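Local coordinates for periplasmic binding protein (Pseudomonas aeruginosa, PDB 2R79), which binds heme in the periplasm, probably handing it to an inner-membrane transporter as the soluble binding component of a bacterial heme-uptake system, at residues V144-G149 and T238-G243; D165-R170 and P246-G251; A197-D202 and A257-S262. All coordinates share one frame; numbering follows the deposited sequence.

Contact 1: V144-G149 and T238-G243; sequences VLLVIG and TLLVGG. With HEM (protoporphyrin IX containing Fe), chain D.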
ATOM      1  N   VAL A 144      19.983  29.959  -6.154  1.00 14.50           N
ATOM      2  CA  VAL A 144      18.870  29.306  -5.472  1.00 11.82           C
ATOM      3  C   VAL A 144      18.563  29.892  -4.100  1.00 13.43           C
ATOM      4  O   VAL A 144      19.395  30.570  -3.499  1.00 13.26           O
ATOM      5  CB  VAL A 144      19.180  27.788  -5.303  1.00 12.31           C
ATOM      6  CG1 VAL A 144      18.059  27.077  -4.548  1.00 11.08           C
ATOM      7  CG2 VAL A 144      19.389  27.149  -6.674  1.00 11.38           C
ATOM      8  N   LEU A 145      17.351  29.636  -3.615  1.00 13.75           N
ATOM      9  CA  LEU A 145      16.942  30.082  -2.288  1.00 14.39           C
ATOM     10  C   LEU A 145      16.454  28.859  -1.513  1.00 13.62           C
ATOM     11  O   LEU A 145      15.841  27.963  -2.087  1.00 13.78           O
ATOM     12  CB  LEU A 145      15.813  31.113  -2.380  1.00 14.51           C
ATOM     13  CG  LEU A 145      16.178  32.496  -2.923  1.00 16.44           C
ATOM     14  CD1 LEU A 145      14.914  33.307  -3.160  1.00 13.45           C
ATOM     15  CD2 LEU A 145      17.091  33.208  -1.933  1.00 13.85           C
ATOM     16  N   LEU A 146      16.750  28.824  -0.218  1.00 13.95           N
ATOM     17  CA  LEU A 146      16.323  27.737   0.669  1.00 14.87           C
ATOM     18  C   LEU A 146      15.454  28.414   1.731  1.00 14.20           C
ATOM     19  O   LEU A 146      15.905  29.335   2.409  1.00 14.13           O
ATOM     20  CB  LEU A 146      17.545  27.084   1.328  1.00 16.28           C
ATOM     21  CG  LEU A 146      17.523  25.893   2.308  1.00 18.04           C
ATOM     22  CD1 LEU A 146      16.343  25.961   3.238  1.00 15.19           C
ATOM     23  CD2 LEU A 146      17.511  24.607   1.543  1.00 18.44           C
ATOM     24  N   VAL A 147      14.215  27.969   1.877  1.00 16.11           N
ATOM     25  CA  VAL A 147      13.332  28.572   2.865  1.00 19.60           C
ATOM     26  C   VAL A 147      12.773  27.559   3.849  1.00 21.27           C
ATOM     27  O   VAL A 147      12.483  26.421   3.482  1.00 21.81           O
ATOM     28  CB  VAL A 147      12.139  29.294   2.196  1.00 19.84           C
ATOM     29  CG1 VAL A 147      12.640  30.391   1.267  1.00 22.72           C
ATOM     30  CG2 VAL A 147      11.294  28.297   1.426  1.00 21.01           C
ATOM     31  N   ILE A 148      12.642  27.976   5.104  1.00 21.20           N
ATOM     32  CA  ILE A 148      12.076  27.115   6.125  1.00 22.02           C
ATOM     33  C   ILE A 148      10.646  27.586   6.324  1.00 22.99           C
ATOM     34  O   ILE A 148      10.405  28.762   6.594  1.00 24.17           O
ATOM     35  CB  ILE A 148      12.806  27.230   7.467  1.00 21.86           C
ATOM     36  CG1 ILE A 148      14.297  26.929   7.290  1.00 21.17           C
ATOM     37  CG2 ILE A 148      12.186  26.250   8.455  1.00 22.69           C
ATOM     38  CD1 ILE A 148      14.585  25.577   6.658  1.00 21.66           C
ATOM     39  N   GLY A 149       9.696  26.670   6.182  1.00 23.24           N
ATOM     40  CA  GLY A 149       8.305  27.039   6.336  1.00 23.69           C
ATOM     41  C   GLY A 149       7.565  26.311   7.438  1.00 22.88           C
ATOM     42  O   GLY A 149       8.044  25.318   7.979  1.00 22.46           O
ATOM     43  N   THR A 238      14.239  17.714   8.828  1.00 22.23           N
ATOM     44  CA  THR A 238      15.115  17.149   9.857  1.00 22.32           C
ATOM     45  C   THR A 238      16.580  17.150   9.408  1.00 23.05           C
ATOM     46  O   THR A 238      17.496  17.043  10.229  1.00 21.87           O
ATOM     47  CB  THR A 238      14.687  15.708  10.258  1.00 23.30           C
ATOM     48  OG1 THR A 238      14.659  14.862   9.101  1.00 27.12           O
ATOM     49  CG2 THR A 238      13.305  15.726  10.881  1.00 22.63           C
ATOM     50  N   LEU A 239      16.803  17.289   8.106  1.00 20.30           N
ATOM     51  CA  LEU A 239      18.162  17.332   7.586  1.00 21.86           C
ATOM     52  C   LEU A 239      18.895  18.596   8.039  1.00 21.66           C
ATOM     53  O   LEU A 239      20.116  18.677   7.927  1.00 19.36           O
ATOM     54  CB  LEU A 239      18.149  17.285   6.053  1.00 18.81           C
ATOM     55  CG  LEU A 239      17.914  15.911   5.428  1.00 20.69           C
ATOM     56  CD1 LEU A 239      17.859  16.025   3.904  1.00 19.00           C
ATOM     57  CD2 LEU A 239      19.042  14.970   5.862  1.00 19.65           C
ATOM     58  N   LEU A 240      18.145  19.569   8.561  1.00 23.34           N
ATOM     59  CA  LEU A 240      18.712  20.850   8.995  1.00 24.91           C
ATOM     60  C   LEU A 240      18.730  21.105  10.511  1.00 25.40           C
ATOM     61  O   LEU A 240      19.069  22.200  10.960  1.00 26.13           O
ATOM     62  CB  LEU A 240      17.950  21.989   8.306  1.00 23.87           C
ATOM     63  CG  LEU A 240      17.844  21.905   6.781  1.00 23.33           C
ATOM     64  CD1 LEU A 240      16.950  23.027   6.257  1.00 22.69           C
ATOM     65  CD2 LEU A 240      19.235  21.991   6.165  1.00 22.02           C
ATOM     66  N   VAL A 241      18.363  20.106  11.300  1.00 26.55           N
ATOM     67  CA  VAL A 241      18.344  20.267  12.751  1.00 27.70           C
ATOM     68  C   VAL A 241      19.481  19.511  13.436  1.00 28.25           C
ATOM     69  O   VAL A 241      19.840  18.406  13.026  1.00 27.29           O
ATOM     70  CB  VAL A 241      17.012  19.762  13.347  1.00 28.81           C
ATOM     71  CG1 VAL A 241      16.967  20.064  14.837  1.00 29.45           C
ATOM     72  CG2 VAL A 241      15.836  20.409  12.627  1.00 28.25           C
ATOM     73  N   GLY A 242      20.046  20.121  14.474  1.00 29.05           N
ATOM     74  CA  GLY A 242      21.122  19.493  15.226  1.00 28.75           C
ATOM     75  C   GLY A 242      22.481  19.334  14.558  1.00 29.69           C
ATOM     76  O   GLY A 242      23.182  18.350  14.813  1.00 31.73           O
ATOM     77  N   GLY A 243      22.870  20.286  13.715  1.00 27.92           N
ATOM     78  CA  GLY A 243      24.163  20.189  13.059  1.00 25.83           C
ATOM     79  C   GLY A 243      24.179  19.259  11.861  1.00 24.88           C
ATOM     80  O   GLY A 243      23.156  18.695  11.484  1.00 25.79           O
TER
HETATM   81  CHA HEM D 500       9.740  26.843  16.871  1.00 45.10           C
HETATM   82  CHB HEM D 500       8.947  22.150  15.617  1.00 44.32           C
HETATM   83  CHC HEM D 500      12.600  22.410  12.428  1.00 43.12           C
HETATM   84  CHD HEM D 500      13.463  27.031  13.717  1.00 45.22           C
HETATM   85  C1A HEM D 500       9.191  25.532  16.823  1.00 45.67           C
HETATM   86  C2A HEM D 500       8.027  25.057  17.562  1.00 47.40           C
HETATM   87  C3A HEM D 500       7.840  23.744  17.226  1.00 46.53           C
HETATM   88  C4A HEM D 500       8.850  23.406  16.254  1.00 44.47           C
HETATM   89  CMA HEM D 500       6.798  22.780  17.800  1.00 45.62           C
HETATM   90  CAA HEM D 500       7.128  25.828  18.528  1.00 50.53           C
HETATM   91  CBA HEM D 500       5.988  26.580  17.845  1.00 55.19           C
HETATM   92  CGA HEM D 500       6.472  27.769  17.032  1.00 58.75           C
HETATM   93  O1A HEM D 500       6.964  28.751  17.636  1.00 60.11           O
HETATM   94  O2A HEM D 500       6.366  27.721  15.785  1.00 60.38           O
HETATM   95  C1B HEM D 500       9.930  21.774  14.694  1.00 43.26           C
HETATM   96  C2B HEM D 500      10.012  20.479  14.034  1.00 44.87           C
HETATM   97  C3B HEM D 500      11.037  20.553  13.123  1.00 43.70           C
HETATM   98  C4B HEM D 500      11.589  21.891  13.247  1.00 42.99           C
HETATM   99  CMB HEM D 500       9.163  19.236  14.356  1.00 45.14           C
HETATM  100  CAB HEM D 500      11.508  19.548  12.277  1.00 43.64           C
HETATM  101  CBB HEM D 500      10.719  18.719  11.546  1.00 45.20           C
HETATM  102  C1C HEM D 500      13.157  23.695  12.517  1.00 43.15           C
HETATM  103  C2C HEM D 500      14.179  24.204  11.628  1.00 44.30           C
HETATM  104  C3C HEM D 500      14.393  25.507  11.936  1.00 45.24           C
HETATM  105  C4C HEM D 500      13.558  25.779  13.095  1.00 44.93           C
HETATM  106  CMC HEM D 500      14.914  23.425  10.547  1.00 44.97           C
HETATM  107  CAC HEM D 500      15.098  26.421  11.151  1.00 46.29           C
HETATM  108  CBC HEM D 500      16.354  26.846  11.426  1.00 46.88           C
HETATM  109  C1D HEM D 500      12.550  27.363  14.714  1.00 45.89           C
HETATM  110  C2D HEM D 500      12.435  28.691  15.263  1.00 47.85           C
HETATM  111  C3D HEM D 500      11.432  28.651  16.167  1.00 48.58           C
HETATM  112  C4D HEM D 500      10.863  27.300  16.141  1.00 46.09           C
HETATM  113  CMD HEM D 500      13.287  29.909  14.915  1.00 48.05           C
HETATM  114  CAD HEM D 500      11.127  29.828  17.093  1.00 50.36           C
HETATM  115  CBD HEM D 500      11.407  29.615  18.581  1.00 55.80           C
HETATM  116  CGD HEM D 500      12.887  29.430  18.913  1.00 58.71           C
HETATM  117  O1D HEM D 500      13.204  29.282  20.114  1.00 59.25           O
HETATM  118  O2D HEM D 500      13.733  29.434  17.987  1.00 60.62           O
HETATM  119  NA  HEM D 500       9.707  24.491  16.038  1.00 44.43           N
HETATM  120  NB  HEM D 500      10.939  22.626  14.247  1.00 43.68           N
HETATM  121  NC  HEM D 500      12.781  24.664  13.437  1.00 43.63           N
HETATM  122  ND  HEM D 500      11.595  26.499  15.260  1.00 44.77           N
HETATM  123 FE   HEM D 500      11.365  24.522  14.890  1.00 40.45          FE
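T238 OG1 is hydrogen-bonded to both D236 OD1 and R247 NH2, which probably helps fix the short 3-10 turn from which L240 reaches across to I148. The meeting itself is apolar: L240 CD1 lies 3.5 Å from I148 CD1, the two side chains passing alongside with their ends running opposite ways, and L146 CD1 adds a looser contact at 4.3 Å from L240 CD1. The heme fits beside this pair. I148 CG1 and CG2 both lie 4.0 Å from the vinyl carbon CAC of the heme, while the terminal CD1, with chi1 and chi2 both at -56°, turns to L240. From the other segment, V241 CG2 comes to 3.8 Å from the methyl CMC of the heme, and T238 CG2 approaches the second vinyl, 4.0 Å from CBB. Beyond L240 the loop turns to the N-terminal lobe, where S11 OG bonds with both V241 O and G243 O and E68 OE2 takes the N-H of G242. No hydrogen bond joins the two segments. Side chains from both give the porphyrin an apolar wall and leave polar recognition to others, such as R203 NH1, which is hydrogen-bonded to the heme, and Y46, the axial ligand of its iron.

Contact 2: D165-R170 and P246-G251; sequences DWVLNR and PRLPDG. With SO4 (sulfate ion), chain C.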
ATOM      1  N   ASP A 165      22.449  27.083   3.990  1.00 16.17           N
ATOM      2  CA  ASP A 165      23.449  27.663   3.093  1.00 17.94           C
ATOM      3  C   ASP A 165      24.528  26.633   2.767  1.00 16.48           C
ATOM      4  O   ASP A 165      24.964  26.513   1.627  1.00 15.67           O
ATOM      5  CB  ASP A 165      24.100  28.891   3.741  1.00 19.08           C
ATOM      6  CG  ASP A 165      25.202  29.489   2.879  1.00 23.01           C
ATOM      7  OD1 ASP A 165      24.889  30.004   1.788  1.00 24.61           O
ATOM      8  OD2 ASP A 165      26.384  29.444   3.289  1.00 24.72           O
ATOM      9  N   TRP A 166      24.954  25.896   3.788  1.00 17.35           N
ATOM     10  CA  TRP A 166      25.971  24.864   3.629  1.00 16.30           C
ATOM     11  C   TRP A 166      25.468  23.833   2.618  1.00 16.60           C
ATOM     12  O   TRP A 166      26.199  23.413   1.717  1.00 16.12           O
ATOM     13  CB  TRP A 166      26.223  24.184   4.967  1.00 17.82           C
ATOM     14  CG  TRP A 166      27.371  23.236   4.972  1.00 20.72           C
ATOM     15  CD1 TRP A 166      28.665  23.510   5.330  1.00 18.53           C
ATOM     16  CD2 TRP A 166      27.329  21.840   4.655  1.00 20.61           C
ATOM     17  NE1 TRP A 166      29.423  22.369   5.264  1.00 19.32           N
ATOM     18  CE2 TRP A 166      28.632  21.328   4.855  1.00 20.69           C
ATOM     19  CE3 TRP A 166      26.317  20.969   4.225  1.00 19.91           C
ATOM     20  CZ2 TRP A 166      28.951  19.983   4.641  1.00 20.08           C
ATOM     21  CZ3 TRP A 166      26.634  19.627   4.011  1.00 20.97           C
ATOM     22  CH2 TRP A 166      27.942  19.150   4.222  1.00 18.91           C
ATOM     23  N   VAL A 167      24.213  23.429   2.770  1.00 14.56           N
ATOM     24  CA  VAL A 167      23.621  22.454   1.869  1.00 15.27           C
ATOM     25  C   VAL A 167      23.511  22.967   0.432  1.00 16.67           C
ATOM     26  O   VAL A 167      23.751  22.219  -0.518  1.00 17.16           O
ATOM     27  CB  VAL A 167      22.226  22.007   2.375  1.00 15.38           C
ATOM     28  CG1 VAL A 167      21.464  21.282   1.268  1.00 13.26           C
ATOM     29  CG2 VAL A 167      22.397  21.079   3.571  1.00 11.03           C
ATOM     30  N   LEU A 168      23.157  24.236   0.262  1.00 16.73           N
ATOM     31  CA  LEU A 168      23.043  24.779  -1.085  1.00 15.88           C
ATOM     32  C   LEU A 168      24.416  24.837  -1.743  1.00 16.02           C
ATOM     33  O   LEU A 168      24.573  24.467  -2.907  1.00 16.41           O
ATOM     34  CB  LEU A 168      22.413  26.180  -1.058  1.00 15.11           C
ATOM     35  CG  LEU A 168      20.925  26.289  -0.697  1.00 15.39           C
ATOM     36  CD1 LEU A 168      20.483  27.763  -0.732  1.00 16.58           C
ATOM     37  CD2 LEU A 168      20.099  25.474  -1.679  1.00 12.11           C
ATOM     38  N   ASN A 169      25.412  25.298  -0.997  1.00 17.42           N
ATOM     39  CA  ASN A 169      26.760  25.390  -1.541  1.00 19.90           C
ATOM     40  C   ASN A 169      27.334  24.026  -1.880  1.00 18.61           C
ATOM     41  O   ASN A 169      27.853  23.820  -2.973  1.00 18.66           O
ATOM     42  CB  ASN A 169      27.693  26.116  -0.567  1.00 24.04           C
ATOM     43  CG  ASN A 169      27.403  27.608  -0.490  1.00 33.20           C
ATOM     44  OD1 ASN A 169      27.335  28.292  -1.517  1.00 36.05           O
ATOM     45  ND2 ASN A 169      27.231  28.124   0.728  1.00 35.99           N
ATOM     46  N   ARG A 170      27.226  23.087  -0.949  1.00 18.05           N
ATOM     47  CA  ARG A 170      27.751  21.753  -1.173  1.00 16.77           C
ATOM     48  C   ARG A 170      27.051  21.024  -2.303  1.00 16.98           C
ATOM     49  O   ARG A 170      27.609  20.087  -2.864  1.00 19.25           O
ATOM     50  CB  ARG A 170      27.668  20.938   0.110  1.00 17.08           C
ATOM     51  CG  ARG A 170      28.627  21.414   1.187  1.00 17.09           C
ATOM     52  CD  ARG A 170      30.034  20.997   0.866  1.00 15.03           C
ATOM     53  NE  ARG A 170      30.970  21.402   1.903  1.00 19.65           N
ATOM     54  CZ  ARG A 170      32.195  20.899   2.028  1.00 23.02           C
ATOM     55  NH1 ARG A 170      32.623  19.970   1.179  1.00 20.12           N
ATOM     56  NH2 ARG A 170      32.997  21.322   2.996  1.00 20.02           N
ATOM     57  N   PRO A 246      24.406  12.524   9.209  1.00 20.16           N
ATOM     58  CA  PRO A 246      24.847  11.436   8.327  1.00 20.19           C
ATOM     59  C   PRO A 246      24.086  11.258   7.015  1.00 20.26           C
ATOM     60  O   PRO A 246      24.583  10.617   6.095  1.00 19.79           O
ATOM     61  CB  PRO A 246      24.757  10.204   9.229  1.00 18.81           C
ATOM     62  CG  PRO A 246      23.616  10.543  10.131  1.00 21.79           C
ATOM     63  CD  PRO A 246      23.866  11.988  10.473  1.00 19.29           C
ATOM     64  N   ARG A 247      22.891  11.827   6.917  1.00 21.29           N
ATOM     65  CA  ARG A 247      22.108  11.690   5.691  1.00 19.59           C
ATOM     66  C   ARG A 247      22.341  12.807   4.683  1.00 20.05           C
ATOM     67  O   ARG A 247      21.864  12.725   3.556  1.00 21.03           O
ATOM     68  CB  ARG A 247      20.614  11.607   6.012  1.00 19.37           C
ATOM     69  CG  ARG A 247      20.170  10.316   6.700  1.00 18.01           C
ATOM     70  CD  ARG A 247      18.671  10.356   6.979  1.00 19.18           C
ATOM     71  NE  ARG A 247      18.323  11.479   7.850  1.00 20.52           N
ATOM     72  CZ  ARG A 247      17.231  12.225   7.715  1.00 19.71           C
ATOM     73  NH1 ARG A 247      16.366  11.973   6.743  1.00 18.46           N
ATOM     74  NH2 ARG A 247      17.018  13.241   8.541  1.00 18.55           N
ATOM     75  N   LEU A 248      23.072  13.846   5.073  1.00 21.13           N
ATOM     76  CA  LEU A 248      23.324  14.958   4.160  1.00 22.17           C
ATOM     77  C   LEU A 248      23.975  14.539   2.849  1.00 22.90           C
ATOM     78  O   LEU A 248      23.606  15.039   1.790  1.00 25.14           O
ATOM     79  CB  LEU A 248      24.167  16.042   4.841  1.00 20.18           C
ATOM     80  CG  LEU A 248      23.366  16.869   5.849  1.00 20.66           C
ATOM     81  CD1 LEU A 248      24.251  17.924   6.486  1.00 19.57           C
ATOM     82  CD2 LEU A 248      22.181  17.529   5.134  1.00 19.58           C
ATOM     83  N   PRO A 249      24.947  13.614   2.894  1.00 23.51           N
ATOM     84  CA  PRO A 249      25.564  13.212   1.627  1.00 23.53           C
ATOM     85  C   PRO A 249      24.536  12.698   0.615  1.00 24.54           C
ATOM     86  O   PRO A 249      24.594  13.052  -0.564  1.00 27.25           O
ATOM     87  CB  PRO A 249      26.561  12.145   2.060  1.00 23.08           C
ATOM     88  CG  PRO A 249      27.022  12.674   3.381  1.00 21.26           C
ATOM     89  CD  PRO A 249      25.703  13.070   4.035  1.00 22.86           C
ATOM     90  N   ASP A 250      23.592  11.877   1.065  1.00 23.89           N
ATOM     91  CA  ASP A 250      22.568  11.372   0.156  1.00 23.57           C
ATOM     92  C   ASP A 250      21.690  12.538  -0.265  1.00 21.93           C
ATOM     93  O   ASP A 250      21.230  12.595  -1.401  1.00 21.82           O
ATOM     94  CB  ASP A 250      21.710  10.296   0.820  1.00 26.51           C
ATOM     95  CG  ASP A 250      22.491   9.030   1.124  1.00 32.60           C
ATOM     96  OD1 ASP A 250      23.129   8.478   0.200  1.00 33.02           O
ATOM     97  OD2 ASP A 250      22.465   8.582   2.290  1.00 38.01           O
ATOM     98  N   GLY A 251      21.474  13.470   0.660  1.00 20.31           N
ATOM     99  CA  GLY A 251      20.665  14.640   0.371  1.00 20.95           C
ATOM    100  C   GLY A 251      21.320  15.512  -0.688  1.00 19.92           C
ATOM    101  O   GLY A 251      20.651  16.011  -1.589  1.00 22.69           O
TER
HETATM  102  S   SO4 C 910      32.960  23.794   5.810  1.00 64.31           S
HETATM  103  O1  SO4 C 910      34.187  23.813   6.674  1.00 64.66           O
HETATM  104  O2  SO4 C 910      32.173  25.072   5.928  1.00 65.47           O
HETATM  105  O3  SO4 C 910      33.437  23.589   4.407  1.00 66.72           O
HETATM  106  O4  SO4 C 910      32.069  22.642   6.147  1.00 62.63           O
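Segment 165-170 and segment 246-251, which runs into helix 248-259, come nearest at V167 and L248, whose CA atoms stand 7.8 Å apart. This is apolar helix-helix packing between helices 163-170 and 248-259, away from the heme site. L248 carries the contact from its side. Its CB points at the other segment, and the two methyls part to separate targets: CD1 reaches CZ3 of W166 at 3.8 Å, the side chains meeting at a slant, whereas CD2 meets V167 CG2 at 3.9 Å with the side chains roughly perpendicular. In W166, CG anti to the backbone N (chi1 -172°) and chi2 at 94° together turn the benzo end of the indole toward L248 and the pyrrole end the other way. There NE1 donates to sulfate O4 at 2.8 Å, nearly straight at 163°, with the oxygen near the ring plane. R170, one turn further along, lays CG 3.5 Å above the centre of the W166 ring, and its bent chain brings NH2 to sulfate O3 at 2.7 Å. The sulfate, probably from the crystallisation liquor, is also bound by L94 N, at the start of helix 94-108. Around this pair, Y121 of helix 111-135 packs on L248, V167 continues onto L255 of helix 248-259, and R247 forms salt bridges with E14 of helix 10-18 and with D236 just after strand 232-235.

Contact 3: A197-D202 and A257-S262; sequences AVVIAD and AAFYPS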
ATOM      1  N   ALA A 197      15.579  27.854  -8.775  1.00 16.78           N
ATOM      2  CA  ALA A 197      14.941  26.802  -7.999  1.00 17.47           C
ATOM      3  C   ALA A 197      14.808  27.265  -6.562  1.00 17.28           C
ATOM      4  O   ALA A 197      15.615  28.057  -6.079  1.00 20.00           O
ATOM      5  CB  ALA A 197      15.769  25.519  -8.056  1.00 14.96           C
ATOM      6  N   VAL A 198      13.781  26.777  -5.886  1.00 15.80           N
ATOM      7  CA  VAL A 198      13.559  27.132  -4.500  1.00 17.57           C
ATOM      8  C   VAL A 198      13.467  25.848  -3.694  1.00 16.49           C
ATOM      9  O   VAL A 198      12.732  24.937  -4.063  1.00 19.11           O
ATOM     10  CB  VAL A 198      12.246  27.932  -4.333  1.00 17.38           C
ATOM     11  CG1 VAL A 198      11.992  28.226  -2.867  1.00 15.41           C
ATOM     12  CG2 VAL A 198      12.329  29.226  -5.110  1.00 20.00           C
ATOM     13  N   VAL A 199      14.228  25.766  -2.610  1.00 17.01           N
ATOM     14  CA  VAL A 199      14.198  24.585  -1.756  1.00 15.88           C
ATOM     15  C   VAL A 199      13.351  24.908  -0.526  1.00 16.35           C
ATOM     16  O   VAL A 199      13.610  25.876   0.178  1.00 14.47           O
ATOM     17  CB  VAL A 199      15.626  24.165  -1.327  1.00 17.32           C
ATOM     18  CG1 VAL A 199      15.552  23.000  -0.324  1.00 17.53           C
ATOM     19  CG2 VAL A 199      16.427  23.730  -2.554  1.00 14.49           C
ATOM     20  N   ILE A 200      12.328  24.095  -0.286  1.00 17.50           N
ATOM     21  CA  ILE A 200      11.413  24.306   0.830  1.00 18.01           C
ATOM     22  C   ILE A 200      11.529  23.221   1.888  1.00 18.46           C
ATOM     23  O   ILE A 200      11.400  22.035   1.591  1.00 19.37           O
ATOM     24  CB  ILE A 200       9.954  24.298   0.352  1.00 20.28           C
ATOM     25  CG1 ILE A 200       9.793  25.245  -0.831  1.00 22.67           C
ATOM     26  CG2 ILE A 200       9.028  24.669   1.500  1.00 20.54           C
ATOM     27  CD1 ILE A 200       8.953  24.664  -1.951  1.00 23.54           C
ATOM     28  N   ALA A 201      11.777  23.636   3.121  1.00 17.13           N
ATOM     29  CA  ALA A 201      11.866  22.711   4.232  1.00 18.25           C
ATOM     30  C   ALA A 201      10.692  23.119   5.104  1.00 21.60           C
ATOM     31  O   ALA A 201      10.744  24.131   5.802  1.00 24.06           O
ATOM     32  CB  ALA A 201      13.172  22.893   4.974  1.00 16.35           C
ATOM     33  N   ASP A 202       9.615  22.351   5.037  1.00 22.71           N
ATOM     34  CA  ASP A 202       8.435  22.663   5.814  1.00 25.57           C
ATOM     35  C   ASP A 202       8.318  21.752   7.032  1.00 26.09           C
ATOM     36  O   ASP A 202       8.476  20.541   6.933  1.00 25.72           O
ATOM     37  CB  ASP A 202       7.192  22.538   4.933  1.00 28.07           C
ATOM     38  CG  ASP A 202       5.995  23.257   5.521  1.00 32.09           C
ATOM     39  OD1 ASP A 202       5.538  22.869   6.618  1.00 35.12           O
ATOM     40  OD2 ASP A 202       5.515  24.219   4.888  1.00 34.86           O
ATOM     41  N   ALA A 257      21.614  16.738  -8.327  1.00 20.99           N
ATOM     42  CA  ALA A 257      21.056  16.139  -9.541  1.00 20.59           C
ATOM     43  C   ALA A 257      19.944  17.053 -10.070  1.00 21.17           C
ATOM     44  O   ALA A 257      19.791  17.229 -11.283  1.00 23.19           O
ATOM     45  CB  ALA A 257      20.503  14.745  -9.248  1.00 18.64           C
ATOM     46  N   ALA A 258      19.173  17.639  -9.156  1.00 19.60           N
ATOM     47  CA  ALA A 258      18.095  18.557  -9.533  1.00 18.98           C
ATOM     48  C   ALA A 258      18.673  19.894 -10.021  1.00 20.55           C
ATOM     49  O   ALA A 258      18.087  20.550 -10.882  1.00 18.95           O
ATOM     50  CB  ALA A 258      17.175  18.800  -8.349  1.00 16.46           C
ATOM     51  N   PHE A 259      19.822  20.286  -9.464  1.00 20.02           N
ATOM     52  CA  PHE A 259      20.485  21.539  -9.831  1.00 19.83           C
ATOM     53  C   PHE A 259      21.219  21.466 -11.177  1.00 21.97           C
ATOM     54  O   PHE A 259      21.379  22.481 -11.856  1.00 23.77           O
ATOM     55  CB  PHE A 259      21.465  21.958  -8.727  1.00 17.73           C
ATOM     56  CG  PHE A 259      20.796  22.390  -7.437  1.00 15.62           C
ATOM     57  CD1 PHE A 259      21.536  22.513  -6.267  1.00 15.92           C
ATOM     58  CD2 PHE A 259      19.434  22.688  -7.399  1.00 16.31           C
ATOM     59  CE1 PHE A 259      20.935  22.923  -5.072  1.00 15.49           C
ATOM     60  CE2 PHE A 259      18.820  23.100  -6.211  1.00 15.27           C
ATOM     61  CZ  PHE A 259      19.574  23.218  -5.047  1.00 17.08           C
ATOM     62  N   TYR A 260      21.673  20.269 -11.551  1.00 21.81           N
ATOM     63  CA  TYR A 260      22.367  20.054 -12.824  1.00 19.88           C
ATOM     64  C   TYR A 260      21.683  18.879 -13.505  1.00 20.73           C
ATOM     65  O   TYR A 260      22.247  17.792 -13.591  1.00 19.84           O
ATOM     66  CB  TYR A 260      23.841  19.710 -12.599  1.00 17.08           C
ATOM     67  CG  TYR A 260      24.624  20.796 -11.924  1.00 15.09           C
ATOM     68  CD1 TYR A 260      24.642  20.909 -10.535  1.00 14.51           C
ATOM     69  CD2 TYR A 260      25.291  21.765 -12.676  1.00 15.68           C
ATOM     70  CE1 TYR A 260      25.301  21.968  -9.910  1.00 13.78           C
ATOM     71  CE2 TYR A 260      25.949  22.821 -12.064  1.00 14.51           C
ATOM     72  CZ  TYR A 260      25.950  22.917 -10.681  1.00 15.70           C
ATOM     73  OH  TYR A 260      26.614  23.955 -10.072  1.00 18.97           O
ATOM     74  N   PRO A 261      20.459  19.089 -14.005  1.00 23.35           N
ATOM     75  CA  PRO A 261      19.675  18.045 -14.676  1.00 25.22           C
ATOM     76  C   PRO A 261      20.313  17.394 -15.899  1.00 27.98           C
ATOM     77  O   PRO A 261      19.915  16.301 -16.290  1.00 29.73           O
ATOM     78  CB  PRO A 261      18.364  18.758 -15.004  1.00 22.50           C
ATOM     79  CG  PRO A 261      18.789  20.172 -15.203  1.00 22.43           C
ATOM     80  CD  PRO A 261      19.772  20.391 -14.080  1.00 22.53           C
ATOM     81  N   SER A 262      21.294  18.063 -16.495  1.00 31.64           N
ATOM     82  CA  SER A 262      21.978  17.539 -17.676  1.00 35.15           C
ATOM     83  C   SER A 262      23.231  16.751 -17.339  1.00 36.49           C
ATOM     84  O   SER A 262      24.126  16.614 -18.171  1.00 39.18           O
ATOM     85  CB  SER A 262      22.359  18.674 -18.622  1.00 33.57           C
ATOM     86  OG  SER A 262      21.202  19.314 -19.111  1.00 40.75           O
TER
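F259, at the end of helix 248-259, brings the edge of its ring against V199 of strand 197-202, a helix-on-sheet contact within the C-terminal alpha/beta lobe of the periplasmic binding protein fold. The touch is led by the far end of the ring: CZ is 4.0 Å from V199 CG2, which sits near the ring plane, the two side chains crossing at about a right angle. A197 CB lies a little further off, 4.3 Å from CE2 of F259. The CB of F259 does not aim at the strand; it is the chi1 of -69°, with CG anti to the carbonyl carbon, that turns the ring so that CZ reaches V199. The valine in turn presents CG2 rather than CG1, since its chi1 of 175° sets CG1 anti to the backbone N and leaves CG2 beside that nitrogen, on the side of the ring. All three touching residues are buried, and no hydrogen bond passes between the segments. Around this first shell, L168 of helix 163-170 and V144 of the adjacent strand also pack against the phenyl ring, between helices and sheet. Further out, V199 exchanges backbone hydrogen bonds with L145 and V147, which set the strand in register with its neighbour, and F259 O bonds to Q139 NE2. Past P261, S262 OG forms a hydrogen bond with L19 O of the second subunit.

Overall arrangement
All three contacts are buried and held across by apolar side chains alone, yet their surroundings differ. The centre of contact 1 is about 5 Å from the centre of the chain, and this contact lines the heme pocket; contact 2 lies away from the annotated sites and is flanked by a sulfate; contact 3 is the most peripheral, its centre about 15 Å from that of the chain, and its loop end reaches a second subunit. Contacts 2 and 3 share helix 248-259, used in its N-terminal part and at its end, while contacts 1 and 3 stand on neighbouring parallel strands, joined by a probable hydrogen bond from V147 N to V199 O. L168 ties the three together, its side chain packing on L146, V199 and F259.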